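Local coordinates for protein porin (Acinetobacter baumannii AB307-0294, PDB 5DL7) that forms an outer-membrane beta-barrel of the OprD porin family that probably lets small solutes cross the outer membrane, and binds calcium ions, at residues A[32-40]-A[399-407]; A[42-50]-A[85-94]. All coordinates share one frame; numbering follows the deposited sequence.

Contact 1: residues A[32-40]-A[399-407]. With CA (calcium ion), chain D.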
ATOM      1  N   PHE A  32      -9.203  -6.423  12.489  1.00 25.42           N
ATOM      2  CA  PHE A  32      -8.012  -7.077  11.894  1.00 26.40           C
ATOM      3  C   PHE A  32      -7.661  -8.237  12.810  1.00 26.47           C
ATOM      4  O   PHE A  32      -7.558  -8.056  13.999  1.00 28.94           O
ATOM      5  CB  PHE A  32      -6.839  -6.097  11.879  1.00 24.69           C
ATOM      6  CG  PHE A  32      -5.540  -6.653  11.312  1.00 27.49           C
ATOM      7  CD1 PHE A  32      -4.721  -7.482  12.089  1.00 27.11           C
ATOM      8  CD2 PHE A  32      -5.125  -6.326  10.015  1.00 26.93           C
ATOM      9  CE1 PHE A  32      -3.553  -8.006  11.595  1.00 29.10           C
ATOM     10  CE2 PHE A  32      -3.921  -6.841   9.503  1.00 27.20           C
ATOM     11  CZ  PHE A  32      -3.162  -7.702  10.292  1.00 27.20           C
ATOM     12  N   ASP A  33      -7.599  -9.418  12.219  1.00 26.86           N
ATOM     13  CA  ASP A  33      -7.207 -10.618  13.043  1.00 26.97           C
ATOM     14  C   ASP A  33      -6.261 -11.424  12.191  1.00 29.85           C
ATOM     15  O   ASP A  33      -6.737 -12.165  11.303  1.00 28.19           O
ATOM     16  CB  ASP A  33      -8.461 -11.419  13.278  1.00 29.57           C
ATOM     17  CG  ASP A  33      -8.167 -12.816  14.042  1.00 34.23           C
ATOM     18  OD1 ASP A  33      -7.235 -12.768  14.905  1.00 32.71           O
ATOM     19  OD2 ASP A  33      -8.876 -13.872  13.720  1.00 35.35           O
ATOM     20  N   ARG A  34      -4.989 -11.491  12.541  1.00 26.61           N
ATOM     21  CA  ARG A  34      -4.057 -12.383  11.859  1.00 26.09           C
ATOM     22  C   ARG A  34      -3.776 -13.513  12.956  1.00 27.56           C
ATOM     23  O   ARG A  34      -3.036 -13.349  13.882  1.00 28.93           O
ATOM     24  CB  ARG A  34      -2.819 -11.650  11.480  1.00 25.47           C
ATOM     25  CG  ARG A  34      -1.711 -12.500  10.863  1.00 25.86           C
ATOM     26  CD  ARG A  34      -0.485 -11.783  10.477  1.00 27.46           C
ATOM     27  NE  ARG A  34      -0.778 -10.906   9.301  1.00 27.02           N
ATOM     28  CZ  ARG A  34      -0.125  -9.827   8.957  1.00 27.01           C
ATOM     29  NH1 ARG A  34       0.999  -9.469   9.527  1.00 30.14           N
ATOM     30  NH2 ARG A  34      -0.402  -9.195   7.795  1.00 27.38           N
ATOM     31  N   ASP A  35      -4.450 -14.613  12.783  1.00 27.96           N
ATOM     32  CA  ASP A  35      -4.428 -15.693  13.803  1.00 28.01           C
ATOM     33  C   ASP A  35      -3.405 -16.642  13.384  1.00 27.16           C
ATOM     34  O   ASP A  35      -3.545 -17.519  12.492  1.00 27.46           O
ATOM     35  CB  ASP A  35      -5.774 -16.311  13.876  1.00 31.10           C
ATOM     36  CG  ASP A  35      -5.843 -17.330  15.014  1.00 36.36           C
ATOM     37  OD1 ASP A  35      -4.793 -17.837  15.435  1.00 33.44           O
ATOM     38  OD2 ASP A  35      -7.043 -17.546  15.338  1.00 40.61           O
ATOM     39  N   TYR A  36      -2.270 -16.569  14.095  1.00 28.87           N
ATOM     40  CA  TYR A  36      -1.109 -17.429  13.834  1.00 28.69           C
ATOM     41  C   TYR A  36      -1.429 -18.862  14.024  1.00 31.82           C
ATOM     42  O   TYR A  36      -2.057 -19.245  15.042  1.00 33.55           O
ATOM     43  CB  TYR A  36       0.046 -17.056  14.749  1.00 30.46           C
ATOM     44  CG  TYR A  36       0.400 -15.664  14.749  1.00 30.89           C
ATOM     45  CD1 TYR A  36       0.792 -14.984  13.602  1.00 30.86           C
ATOM     46  CD2 TYR A  36       0.365 -14.896  15.983  1.00 33.48           C
ATOM     47  CE1 TYR A  36       1.210 -13.637  13.600  1.00 29.91           C
ATOM     48  CE2 TYR A  36       0.730 -13.592  16.012  1.00 33.42           C
ATOM     49  CZ  TYR A  36       1.143 -12.919  14.786  1.00 32.30           C
ATOM     50  OH  TYR A  36       1.512 -11.631  14.917  1.00 31.71           O
ATOM     51  N   LYS A  37      -0.999 -19.732  13.107  1.00 31.18           N
ATOM     52  CA  LYS A  37      -1.213 -21.181  13.233  1.00 35.72           C
ATOM     53  C   LYS A  37      -0.436 -21.825  14.388  1.00 40.25           C
ATOM     54  O   LYS A  37      -1.012 -22.736  15.021  1.00 39.38           O
ATOM     55  CB  LYS A  37      -1.005 -21.922  11.938  1.00 40.58           C
ATOM     56  CG  LYS A  37      -2.071 -21.373  10.968  1.00 45.96           C
ATOM     57  CD  LYS A  37      -2.688 -22.269   9.871  1.00 52.85           C
ATOM     58  CE  LYS A  37      -1.903 -22.309   8.568  1.00 55.06           C
ATOM     59  NZ  LYS A  37      -2.149 -23.756   8.075  1.00 57.44           N
ATOM     60  N   LYS A  38       0.791 -21.393  14.643  1.00 39.41           N
ATOM     61  CA  LYS A  38       1.690 -22.023  15.594  1.00 46.49           C
ATOM     62  C   LYS A  38       1.959 -21.143  16.796  1.00 48.82           C
ATOM     63  O   LYS A  38       2.955 -21.371  17.457  1.00 54.48           O
ATOM     64  CB  LYS A  38       2.971 -22.360  14.888  1.00 50.91           C
ATOM     65  CG  LYS A  38       2.734 -23.491  13.832  1.00 56.60           C
ATOM     66  CD  LYS A  38       4.056 -23.966  13.243  1.00 66.03           C
ATOM     67  CE  LYS A  38       4.769 -22.894  12.319  1.00 77.04           C
ATOM     68  NZ  LYS A  38       6.328 -22.858  12.316  1.00 85.29           N
ATOM     69  N   ASP A  39       1.172 -20.075  17.050  1.00 46.48           N
ATOM     70  CA  ASP A  39       1.231 -19.256  18.313  1.00 49.25           C
ATOM     71  C   ASP A  39       2.659 -18.995  18.770  1.00 54.40           C
ATOM     72  O   ASP A  39       3.063 -19.486  19.835  1.00 54.84           O
ATOM     73  CB  ASP A  39       0.394 -19.898  19.438  1.00 49.45           C
ATOM     74  CG  ASP A  39      -1.073 -19.998  19.040  1.00 52.71           C
ATOM     75  OD1 ASP A  39      -1.471 -19.328  17.986  1.00 44.96           O
ATOM     76  OD2 ASP A  39      -1.820 -20.663  19.826  1.00 52.59           O
ATOM     77  N   PRO A  40       3.397 -18.157  18.009  1.00 54.20           N
ATOM     78  CA  PRO A  40       4.802 -17.996  18.285  1.00 55.60           C
ATOM     79  C   PRO A  40       4.766 -17.178  19.569  1.00 59.61           C
ATOM     80  O   PRO A  40       4.313 -16.021  19.616  1.00 54.81           O
ATOM     81  CB  PRO A  40       5.338 -17.207  17.065  1.00 55.56           C
ATOM     82  CG  PRO A  40       4.103 -16.457  16.524  1.00 53.54           C
ATOM     83  CD  PRO A  40       2.956 -17.360  16.824  1.00 52.91           C
ATOM     84  N   THR A 399      10.989 -19.413  12.870  1.00 26.40           N
ATOM     85  CA  THR A 399      10.154 -18.609  13.767  1.00 29.95           C
ATOM     86  C   THR A 399      10.630 -17.204  14.101  1.00 31.89           C
ATOM     87  O   THR A 399       9.874 -16.397  14.642  1.00 30.58           O
ATOM     88  CB  THR A 399       9.843 -19.407  15.120  1.00 36.23           C
ATOM     89  OG1 THR A 399      11.053 -19.567  15.761  1.00 35.62           O
ATOM     90  CG2 THR A 399       9.218 -20.676  14.746  1.00 38.24           C
ATOM     91  N   ASN A 400      11.889 -16.827  13.761  1.00 25.84           N
ATOM     92  CA  ASN A 400      12.406 -15.517  14.030  1.00 25.18           C
ATOM     93  C   ASN A 400      12.127 -14.597  12.817  1.00 23.97           C
ATOM     94  O   ASN A 400      12.649 -13.441  12.804  1.00 27.88           O
ATOM     95  CB  ASN A 400      13.846 -15.586  14.348  1.00 26.50           C
ATOM     96  CG  ASN A 400      14.727 -16.139  13.171  1.00 27.45           C
ATOM     97  OD1 ASN A 400      14.310 -17.035  12.484  1.00 28.40           O
ATOM     98  ND2 ASN A 400      15.947 -15.640  13.029  1.00 25.90           N
ATOM     99  N   MET A 401      11.400 -15.034  11.828  1.00 23.41           N
ATOM    100  CA  MET A 401      11.134 -14.228  10.606  1.00 23.26           C
ATOM    101  C   MET A 401       9.932 -13.319  10.846  1.00 23.77           C
ATOM    102  O   MET A 401       9.287 -13.374  11.910  1.00 25.35           O
ATOM    103  CB  MET A 401      10.909 -15.111   9.432  1.00 22.38           C
ATOM    104  CG  MET A 401      12.221 -15.890   9.073  1.00 23.71           C
ATOM    105  SD  MET A 401      13.578 -14.829   8.644  1.00 25.48           S
ATOM    106  CE  MET A 401      14.948 -15.955   9.086  1.00 27.80           C
ATOM    107  N   THR A 402       9.587 -12.484   9.872  1.00 22.15           N
ATOM    108  CA  THR A 402       8.552 -11.466  10.053  1.00 21.23           C
ATOM    109  C   THR A 402       7.206 -12.018   9.829  1.00 24.60           C
ATOM    110  O   THR A 402       6.247 -11.583  10.481  1.00 24.13           O
ATOM    111  CB  THR A 402       8.861 -10.353   9.025  1.00 20.94           C
ATOM    112  OG1 THR A 402      10.136  -9.782   9.302  1.00 21.09           O
ATOM    113  CG2 THR A 402       7.792  -9.237   9.126  1.00 25.96           C
ATOM    114  N   PHE A 403       7.030 -12.950   8.916  1.00 21.00           N
ATOM    115  CA  PHE A 403       5.665 -13.460   8.557  1.00 23.81           C
ATOM    116  C   PHE A 403       5.566 -14.902   8.994  1.00 27.19           C
ATOM    117  O   PHE A 403       6.513 -15.719   8.757  1.00 26.65           O
ATOM    118  CB  PHE A 403       5.417 -13.294   7.072  1.00 23.13           C
ATOM    119  CG  PHE A 403       5.492 -11.855   6.619  1.00 24.30           C
ATOM    120  CD1 PHE A 403       4.535 -10.947   7.126  1.00 25.83           C
ATOM    121  CD2 PHE A 403       6.485 -11.414   5.790  1.00 24.31           C
ATOM    122  CE1 PHE A 403       4.548  -9.597   6.610  1.00 28.56           C
ATOM    123  CE2 PHE A 403       6.520 -10.096   5.374  1.00 26.12           C
ATOM    124  CZ  PHE A 403       5.576  -9.171   5.841  1.00 26.88           C
ATOM    125  N   HIS A 404       4.443 -15.248   9.594  1.00 24.70           N
ATOM    126  CA  HIS A 404       4.195 -16.550  10.176  1.00 27.32           C
ATOM    127  C   HIS A 404       2.892 -17.147   9.557  1.00 26.61           C
ATOM    128  O   HIS A 404       2.026 -16.356   9.207  1.00 25.51           O
ATOM    129  CB  HIS A 404       3.927 -16.343  11.667  1.00 29.79           C
ATOM    130  CG  HIS A 404       5.103 -15.735  12.364  1.00 34.87           C
ATOM    131  ND1 HIS A 404       5.993 -16.510  13.034  1.00 43.07           N
ATOM    132  CD2 HIS A 404       5.474 -14.458  12.582  1.00 34.49           C
ATOM    133  CE1 HIS A 404       6.968 -15.754  13.506  1.00 40.92           C
ATOM    134  NE2 HIS A 404       6.718 -14.508  13.159  1.00 36.56           N
ATOM    135  N   SER A 405       2.820 -18.415   9.398  1.00 25.84           N
ATOM    136  CA  SER A 405       1.573 -19.131   8.947  1.00 24.93           C
ATOM    137  C   SER A 405       0.434 -18.576   9.775  1.00 25.86           C
ATOM    138  O   SER A 405       0.567 -18.491  11.034  1.00 26.86           O
ATOM    139  CB  SER A 405       1.718 -20.685   9.102  1.00 29.59           C
ATOM    140  OG  SER A 405       2.807 -21.125   8.314  1.00 26.60           O
ATOM    141  N   ALA A 406      -0.685 -18.244   9.123  1.00 25.78           N
ATOM    142  CA  ALA A 406      -1.773 -17.582   9.790  1.00 24.58           C
ATOM    143  C   ALA A 406      -3.028 -17.736   8.987  1.00 25.97           C
ATOM    144  O   ALA A 406      -3.007 -17.846   7.742  1.00 26.01           O
ATOM    145  CB  ALA A 406      -1.439 -16.115  10.031  1.00 23.97           C
ATOM    146  N   ASN A 407      -4.141 -17.601   9.640  1.00 25.55           N
ATOM    147  CA  ASN A 407      -5.412 -17.369   8.987  1.00 26.29           C
ATOM    148  C   ASN A 407      -5.840 -15.932   9.376  1.00 26.69           C
ATOM    149  O   ASN A 407      -6.012 -15.582  10.572  1.00 28.27           O
ATOM    150  CB  ASN A 407      -6.454 -18.326   9.511  1.00 30.03           C
ATOM    151  CG  ASN A 407      -6.195 -19.754   9.083  1.00 36.98           C
ATOM    152  OD1 ASN A 407      -5.764 -20.036   8.027  1.00 40.87           O
ATOM    153  ND2 ASN A 407      -6.525 -20.631   9.903  1.00 42.21           N
TER
HETATM  154 CA    CA D 503      -3.439 -18.754  16.926  1.00 35.59          CA
HETATM  155  O   HOH W   1      -8.612 -14.806  11.228  1.00 29.33           O
HETATM  156  O   HOH W   2       2.205 -19.557  12.896  1.00 32.07           O
HETATM  157  O   HOH W   3      -4.559 -20.528  16.033  1.00 41.54           O
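The backbones of D35 and N407 pair in both directions: D35 N reaches N407 O at 2.9 Å, and N407 N returns to D35 O. One step on, Y36 and A406 form a non-hydrogen-bonded antiparallel pair with CA atoms only 4.1 Å apart; the A406 methyl sits against CG of R34 (3.7 Å), and the guanidinium of R34 forms a salt bridge with E408. Beyond it K37 N donates to S405 O, and water 2 joins the same oxygen to K38 N. P40 CG rests over one face of the H404 ring, 4.2 Å from its centroid, while the Y36 and H404 rings meet obliquely at 71°. This pairing of strand 22-36 with strand 406-418 is the seam where the first and last strands of the OprD-family barrel meet. The end of strand 22-36 and the turn after it hold a calcium ion, bound by D35 OD1, Y36 O, D39 OD1 and water 3, with T44 supplying the remaining ligands. D35 CG lies anti to its own N (chi1 -174°), which carries OD1 to the metal. The solvent side is looser: the exposed K37 chain, bent at three torsions, merely brushes S405 CB with CE (4.0 Å), and K38 NZ comes no nearer than 4.4 Å to T399 CG2.

Contact 2: residues A[42-50]-A[85-94]. With CA (calcium ion), chain D; C8E ((hydroxyethyloxy)tri(ethyloxy)octane), chain K.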
ATOM      1  N   PRO A  42       4.795 -14.791  22.615  1.00 63.60           N
ATOM      2  CA  PRO A  42       3.692 -15.122  23.563  1.00 63.21           C
ATOM      3  C   PRO A  42       2.267 -14.865  23.037  1.00 59.67           C
ATOM      4  O   PRO A  42       1.363 -14.798  23.851  1.00 58.77           O
ATOM      5  CB  PRO A  42       3.965 -14.173  24.704  1.00 66.17           C
ATOM      6  CG  PRO A  42       4.483 -12.956  23.985  1.00 64.01           C
ATOM      7  CD  PRO A  42       5.229 -13.394  22.756  1.00 62.89           C
ATOM      8  N   TYR A  43       2.083 -14.777  21.731  1.00 51.21           N
ATOM      9  CA  TYR A  43       0.859 -14.244  21.156  1.00 51.86           C
ATOM     10  C   TYR A  43       0.177 -15.317  20.332  1.00 49.08           C
ATOM     11  O   TYR A  43       0.877 -16.105  19.661  1.00 51.95           O
ATOM     12  CB  TYR A  43       1.171 -13.035  20.213  1.00 51.74           C
ATOM     13  CG  TYR A  43       1.659 -11.833  21.000  1.00 54.31           C
ATOM     14  CD1 TYR A  43       0.919 -11.369  22.060  1.00 58.77           C
ATOM     15  CD2 TYR A  43       2.888 -11.235  20.727  1.00 55.46           C
ATOM     16  CE1 TYR A  43       1.392 -10.348  22.864  1.00 64.80           C
ATOM     17  CE2 TYR A  43       3.390 -10.196  21.515  1.00 62.59           C
ATOM     18  CZ  TYR A  43       2.613  -9.768  22.574  1.00 66.94           C
ATOM     19  OH  TYR A  43       3.055  -8.794  23.429  1.00 78.82           O
ATOM     20  N   THR A  44      -1.162 -15.372  20.433  1.00 41.31           N
ATOM     21  CA  THR A  44      -1.944 -16.273  19.594  1.00 38.33           C
ATOM     22  C   THR A  44      -2.381 -15.707  18.267  1.00 35.80           C
ATOM     23  O   THR A  44      -2.749 -16.488  17.374  1.00 36.10           O
ATOM     24  CB  THR A  44      -3.138 -16.811  20.260  1.00 40.97           C
ATOM     25  OG1 THR A  44      -3.562 -17.982  19.440  1.00 50.76           O
ATOM     26  CG2 THR A  44      -4.133 -15.821  20.501  1.00 38.20           C
ATOM     27  N   ALA A  45      -2.322 -14.387  18.183  1.00 32.98           N
ATOM     28  CA  ALA A  45      -2.829 -13.653  17.005  1.00 32.41           C
ATOM     29  C   ALA A  45      -2.385 -12.204  17.135  1.00 29.96           C
ATOM     30  O   ALA A  45      -2.001 -11.780  18.254  1.00 31.26           O
ATOM     31  CB  ALA A  45      -4.359 -13.721  16.935  1.00 32.32           C
ATOM     32  N   ALA A  46      -2.278 -11.514  15.984  1.00 28.16           N
ATOM     33  CA  ALA A  46      -2.198 -10.034  15.926  1.00 29.19           C
ATOM     34  C   ALA A  46      -3.628  -9.578  15.719  1.00 30.61           C
ATOM     35  O   ALA A  46      -4.292 -10.051  14.741  1.00 30.18           O
ATOM     36  CB  ALA A  46      -1.342  -9.539  14.794  1.00 30.29           C
ATOM     37  N   ARG A  47      -4.152  -8.675  16.563  1.00 28.64           N
ATOM     38  CA  ARG A  47      -5.603  -8.424  16.486  1.00 26.88           C
ATOM     39  C   ARG A  47      -5.895  -7.052  17.041  1.00 28.02           C
ATOM     40  O   ARG A  47      -5.260  -6.654  18.005  1.00 30.60           O
ATOM     41  CB  ARG A  47      -6.396  -9.401  17.349  1.00 30.91           C
ATOM     42  CG  ARG A  47      -7.901  -9.448  17.241  1.00 32.27           C
ATOM     43  CD  ARG A  47      -8.531 -10.579  18.100  1.00 35.45           C
ATOM     44  NE  ARG A  47      -8.160 -11.826  17.525  1.00 35.10           N
ATOM     45  CZ  ARG A  47      -8.449 -13.077  18.016  1.00 39.72           C
ATOM     46  NH1 ARG A  47      -9.004 -13.186  19.183  1.00 41.31           N
ATOM     47  NH2 ARG A  47      -8.046 -14.153  17.405  1.00 40.25           N
ATOM     48  N   ASP A  48      -6.860  -6.377  16.414  1.00 29.71           N
ATOM     49  CA  ASP A  48      -7.390  -5.117  17.005  1.00 30.05           C
ATOM     50  C   ASP A  48      -8.735  -4.841  16.312  1.00 27.78           C
ATOM     51  O   ASP A  48      -9.077  -5.365  15.266  1.00 27.26           O
ATOM     52  CB  ASP A  48      -6.477  -3.892  16.778  1.00 29.60           C
ATOM     53  CG  ASP A  48      -5.355  -3.728  17.715  1.00 31.82           C
ATOM     54  OD1 ASP A  48      -5.526  -3.596  18.947  1.00 34.28           O
ATOM     55  OD2 ASP A  48      -4.102  -3.726  17.211  1.00 34.70           O
ATOM     56  N   TRP A  49      -9.528  -4.002  16.998  1.00 29.15           N
ATOM     57  CA  TRP A  49     -10.779  -3.582  16.457  1.00 29.41           C
ATOM     58  C   TRP A  49     -10.850  -2.059  16.754  1.00 29.93           C
ATOM     59  O   TRP A  49     -10.746  -1.610  17.914  1.00 32.36           O
ATOM     60  CB  TRP A  49     -11.923  -4.260  17.077  1.00 32.64           C
ATOM     61  CG  TRP A  49     -13.251  -3.976  16.442  1.00 32.14           C
ATOM     62  CD1 TRP A  49     -13.512  -3.456  15.175  1.00 31.08           C
ATOM     63  CD2 TRP A  49     -14.528  -4.102  17.079  1.00 34.91           C
ATOM     64  NE1 TRP A  49     -14.845  -3.318  14.985  1.00 35.93           N
ATOM     65  CE2 TRP A  49     -15.493  -3.633  16.153  1.00 36.42           C
ATOM     66  CE3 TRP A  49     -14.940  -4.486  18.376  1.00 39.38           C
ATOM     67  CZ2 TRP A  49     -16.871  -3.654  16.425  1.00 39.92           C
ATOM     68  CZ3 TRP A  49     -16.258  -4.398  18.706  1.00 45.00           C
ATOM     69  CH2 TRP A  49     -17.234  -3.970  17.745  1.00 45.04           C
ATOM     70  N   ALA A  50     -10.910  -1.275  15.665  1.00 29.96           N
ATOM     71  CA  ALA A  50     -10.821   0.168  15.791  1.00 29.07           C
ATOM     72  C   ALA A  50     -11.755   0.914  14.898  1.00 32.84           C
ATOM     73  O   ALA A  50     -12.274   0.425  13.911  1.00 31.17           O
ATOM     74  CB  ALA A  50      -9.385   0.675  15.445  1.00 28.76           C
ATOM     75  N   ALA A  85      -7.430  -5.910  23.968  1.00 43.09           N
ATOM     76  CA  ALA A  85      -6.543  -5.733  22.850  1.00 44.77           C
ATOM     77  C   ALA A  85      -5.095  -6.058  23.228  1.00 44.40           C
ATOM     78  O   ALA A  85      -4.288  -6.465  22.389  1.00 41.08           O
ATOM     79  CB  ALA A  85      -6.618  -4.249  22.423  1.00 42.24           C
ATOM     80  N   ASP A  86      -4.787  -5.856  24.526  1.00 43.28           N
ATOM     81  CA  ASP A  86      -3.370  -5.919  25.025  1.00 43.48           C
ATOM     82  C   ASP A  86      -2.849  -7.321  25.068  1.00 42.15           C
ATOM     83  O   ASP A  86      -1.637  -7.536  25.112  1.00 44.21           O
ATOM     84  CB  ASP A  86      -3.265  -5.311  26.442  1.00 44.90           C
ATOM     85  CG  ASP A  86      -3.826  -3.891  26.519  1.00 45.21           C
ATOM     86  OD1 ASP A  86      -4.005  -3.202  25.485  1.00 43.81           O
ATOM     87  OD2 ASP A  86      -4.028  -3.410  27.610  1.00 47.26           O
ATOM     88  N   ASP A  87      -3.708  -8.277  24.967  1.00 43.24           N
ATOM     89  CA  ASP A  87      -3.187  -9.658  24.878  1.00 45.59           C
ATOM     90  C   ASP A  87      -2.842 -10.210  23.508  1.00 43.62           C
ATOM     91  O   ASP A  87      -2.551 -11.427  23.391  1.00 44.97           O
ATOM     92  CB  ASP A  87      -4.189 -10.578  25.455  1.00 48.77           C
ATOM     93  CG  ASP A  87      -4.489 -10.286  26.897  1.00 54.91           C
ATOM     94  OD1 ASP A  87      -3.510 -10.178  27.675  1.00 60.44           O
ATOM     95  OD2 ASP A  87      -5.696 -10.244  27.191  1.00 55.30           O
ATOM     96  N   TYR A  88      -2.837  -9.362  22.481  1.00 38.65           N
ATOM     97  CA  TYR A  88      -2.563  -9.784  21.142  1.00 38.08           C
ATOM     98  C   TYR A  88      -1.416  -9.037  20.562  1.00 36.92           C
ATOM     99  O   TYR A  88      -1.115  -7.894  20.919  1.00 34.59           O
ATOM    100  CB  TYR A  88      -3.855  -9.572  20.295  1.00 37.07           C
ATOM    101  CG  TYR A  88      -4.998 -10.383  20.718  1.00 35.82           C
ATOM    102  CD1 TYR A  88      -4.995 -11.714  20.542  1.00 39.25           C
ATOM    103  CD2 TYR A  88      -6.023  -9.857  21.442  1.00 41.06           C
ATOM    104  CE1 TYR A  88      -6.064 -12.486  20.991  1.00 41.05           C
ATOM    105  CE2 TYR A  88      -7.024 -10.569  21.961  1.00 43.05           C
ATOM    106  CZ  TYR A  88      -7.058 -11.903  21.748  1.00 44.25           C
ATOM    107  OH  TYR A  88      -8.089 -12.619  22.251  1.00 49.05           O
ATOM    108  N   ALA A  89      -0.789  -9.607  19.503  1.00 35.64           N
ATOM    109  CA  ALA A  89       0.235  -8.913  18.766  1.00 32.95           C
ATOM    110  C   ALA A  89      -0.354  -7.678  17.962  1.00 31.40           C
ATOM    111  O   ALA A  89      -1.600  -7.553  17.829  1.00 32.99           O
ATOM    112  CB  ALA A  89       1.100  -9.727  17.882  1.00 33.10           C
ATOM    113  N   ARG A  90       0.504  -6.712  17.858  1.00 30.97           N
ATOM    114  CA  ARG A  90       0.160  -5.449  17.298  1.00 34.02           C
ATOM    115  C   ARG A  90      -0.356  -5.690  15.863  1.00 30.53           C
ATOM    116  O   ARG A  90       0.257  -6.424  15.095  1.00 29.14           O
ATOM    117  CB  ARG A  90       1.205  -4.402  17.279  1.00 38.40           C
ATOM    118  CG  ARG A  90       2.409  -4.643  16.559  1.00 45.01           C
ATOM    119  CD  ARG A  90       3.400  -3.522  16.915  1.00 51.17           C
ATOM    120  NE  ARG A  90       3.178  -2.355  16.092  1.00 58.10           N
ATOM    121  CZ  ARG A  90       4.061  -1.867  15.182  1.00 68.64           C
ATOM    122  NH1 ARG A  90       5.235  -2.472  14.939  1.00 75.12           N
ATOM    123  NH2 ARG A  90       3.854  -0.712  14.547  1.00 57.93           N
ATOM    124  N   SER A  91      -1.488  -5.046  15.540  1.00 29.89           N
ATOM    125  CA  SER A  91      -2.030  -5.058  14.145  1.00 29.22           C
ATOM    126  C   SER A  91      -1.586  -3.963  13.262  1.00 29.34           C
ATOM    127  O   SER A  91      -1.699  -4.042  12.002  1.00 30.06           O
ATOM    128  CB  SER A  91      -3.565  -5.024  14.294  1.00 29.94           C
ATOM    129  OG  SER A  91      -4.057  -3.739  14.633  1.00 28.19           O
ATOM    130  N   GLY A  92      -1.261  -2.824  13.840  1.00 26.85           N
ATOM    131  CA  GLY A  92      -1.116  -1.618  13.117  1.00 26.53           C
ATOM    132  C   GLY A  92      -2.298  -0.624  13.024  1.00 25.91           C
ATOM    133  O   GLY A  92      -2.215   0.412  12.418  1.00 28.19           O
ATOM    134  N   LEU A  93      -3.437  -1.006  13.569  1.00 24.88           N
ATOM    135  CA  LEU A  93      -4.578  -0.168  13.580  1.00 25.52           C
ATOM    136  C   LEU A  93      -4.459   0.920  14.678  1.00 28.94           C
ATOM    137  O   LEU A  93      -5.186   1.855  14.691  1.00 28.73           O
ATOM    138  CB  LEU A  93      -5.905  -0.966  13.874  1.00 26.74           C
ATOM    139  CG  LEU A  93      -6.320  -1.959  12.766  1.00 25.90           C
ATOM    140  CD1 LEU A  93      -7.658  -2.543  13.097  1.00 27.46           C
ATOM    141  CD2 LEU A  93      -6.414  -1.265  11.402  1.00 27.60           C
ATOM    142  N   LEU A  94      -3.730   0.570  15.761  1.00 27.92           N
ATOM    143  CA  LEU A  94      -3.681   1.445  16.963  1.00 27.61           C
ATOM    144  C   LEU A  94      -2.166   1.515  17.441  1.00 28.35           C
ATOM    145  O   LEU A  94      -1.397   0.498  17.271  1.00 29.02           O
ATOM    146  CB  LEU A  94      -4.454   0.825  18.096  1.00 30.95           C
ATOM    147  CG  LEU A  94      -5.999   0.766  17.902  1.00 30.19           C
ATOM    148  CD1 LEU A  94      -6.608  -0.216  18.887  1.00 33.19           C
ATOM    149  CD2 LEU A  94      -6.579   2.147  18.104  1.00 30.90           C
TER
HETATM  150 CA    CA D 503      -3.439 -18.754  16.926  1.00 35.59          CA
HETATM  151  O12 C8E K 510     -13.582  -8.700  18.983  1.00 63.20           O
HETATM  152  C13 C8E K 510     -14.721  -8.044  18.477  1.00 55.06           C
HETATM  153  C14 C8E K 510     -14.677  -8.023  16.958  1.00 58.03           C
HETATM  154  O15 C8E K 510     -15.921  -7.587  16.399  1.00 58.71           O
HETATM  155  C16 C8E K 510     -16.052  -7.777  14.968  1.00 54.99           C
HETATM  156  C17 C8E K 510     -16.731  -6.516  14.505  1.00 56.37           C
HETATM  157  O18 C8E K 510     -17.081  -6.485  13.122  1.00 64.62           O
HETATM  158  C19 C8E K 510     -16.886  -5.172  12.569  1.00 58.71           C
HETATM  159  C20 C8E K 510     -16.884  -5.124  11.045  1.00 54.85           C
HETATM  160  O21 C8E K 510     -15.929  -4.107  10.542  1.00 49.07           O
HETATM  161  O   HOH W   4      -2.339 -13.891  22.319  1.00 53.01           O
HETATM  162  O   HOH W   5      -2.194  -2.054  16.616  1.00 31.63           O
HETATM  163  O   HOH W   3      -4.559 -20.528  16.033  1.00 41.54           O
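The Y88 ring carries R47 on one face, its CD 4.0 Å from the ring centroid and almost on the normal, while A45 O and the T44 methyl CG2 lie at the ring edge. With the R47 chain extended to CD and bent at chi3 (-68°), the guanidinium is tilted 32° from the ring in an off-centre cation-pi contact; its NE forms a salt bridge with D33. Y43 is sandwiched between P42 CG, centred over one face, and A89 N, 3.5 Å above the other and nearer the rim; D87 O is at its edge. A detergent molecule lies over one face of the W49 indole, with its C17 3.4 Å from CZ2. The backbones of A46 and A89 make a single bridge: A89 N donates to A45 O (2.8 Å), and R47 N reaches A89 O. The loop 85-94, between strands 66-79 and 105-117 of the barrel, is thereby laid against strand 46-58. Deeper, D48 OD2 takes the S91 hydroxyl on its anti lone pair (2.6 Å), a weak bond from S91 N and a proton of water 5, while OD1 pairs with R102. S91 OG in turn accepts from L93 N at 3.0 Å, closing an ST turn. A50 CB packs on L93 CB and L94 CD2, and T44 binds calcium through both O and OG1.

From the N terminus, strand 22-36 runs into the turn 37-40, and the chain returns almost at once as strand 46-58. Contact 2 closes a short loop, bringing 85-94 back to 42-50 after one further barrel strand, 66-79. Contact 1 closes nearly the whole chain, since 399-407 returns to 32-40 only after the remaining strands have been laid down; contact 2 is therefore nested inside it. The two contacts lie on neighbouring strands: R34 N hydrogen-bonds to A46 O (2.7 Å). They also share one calcium ion, with ligands from both 32-40 and 42-50. Together they tie the first strand to the last, and the second strand to the loop 85-94.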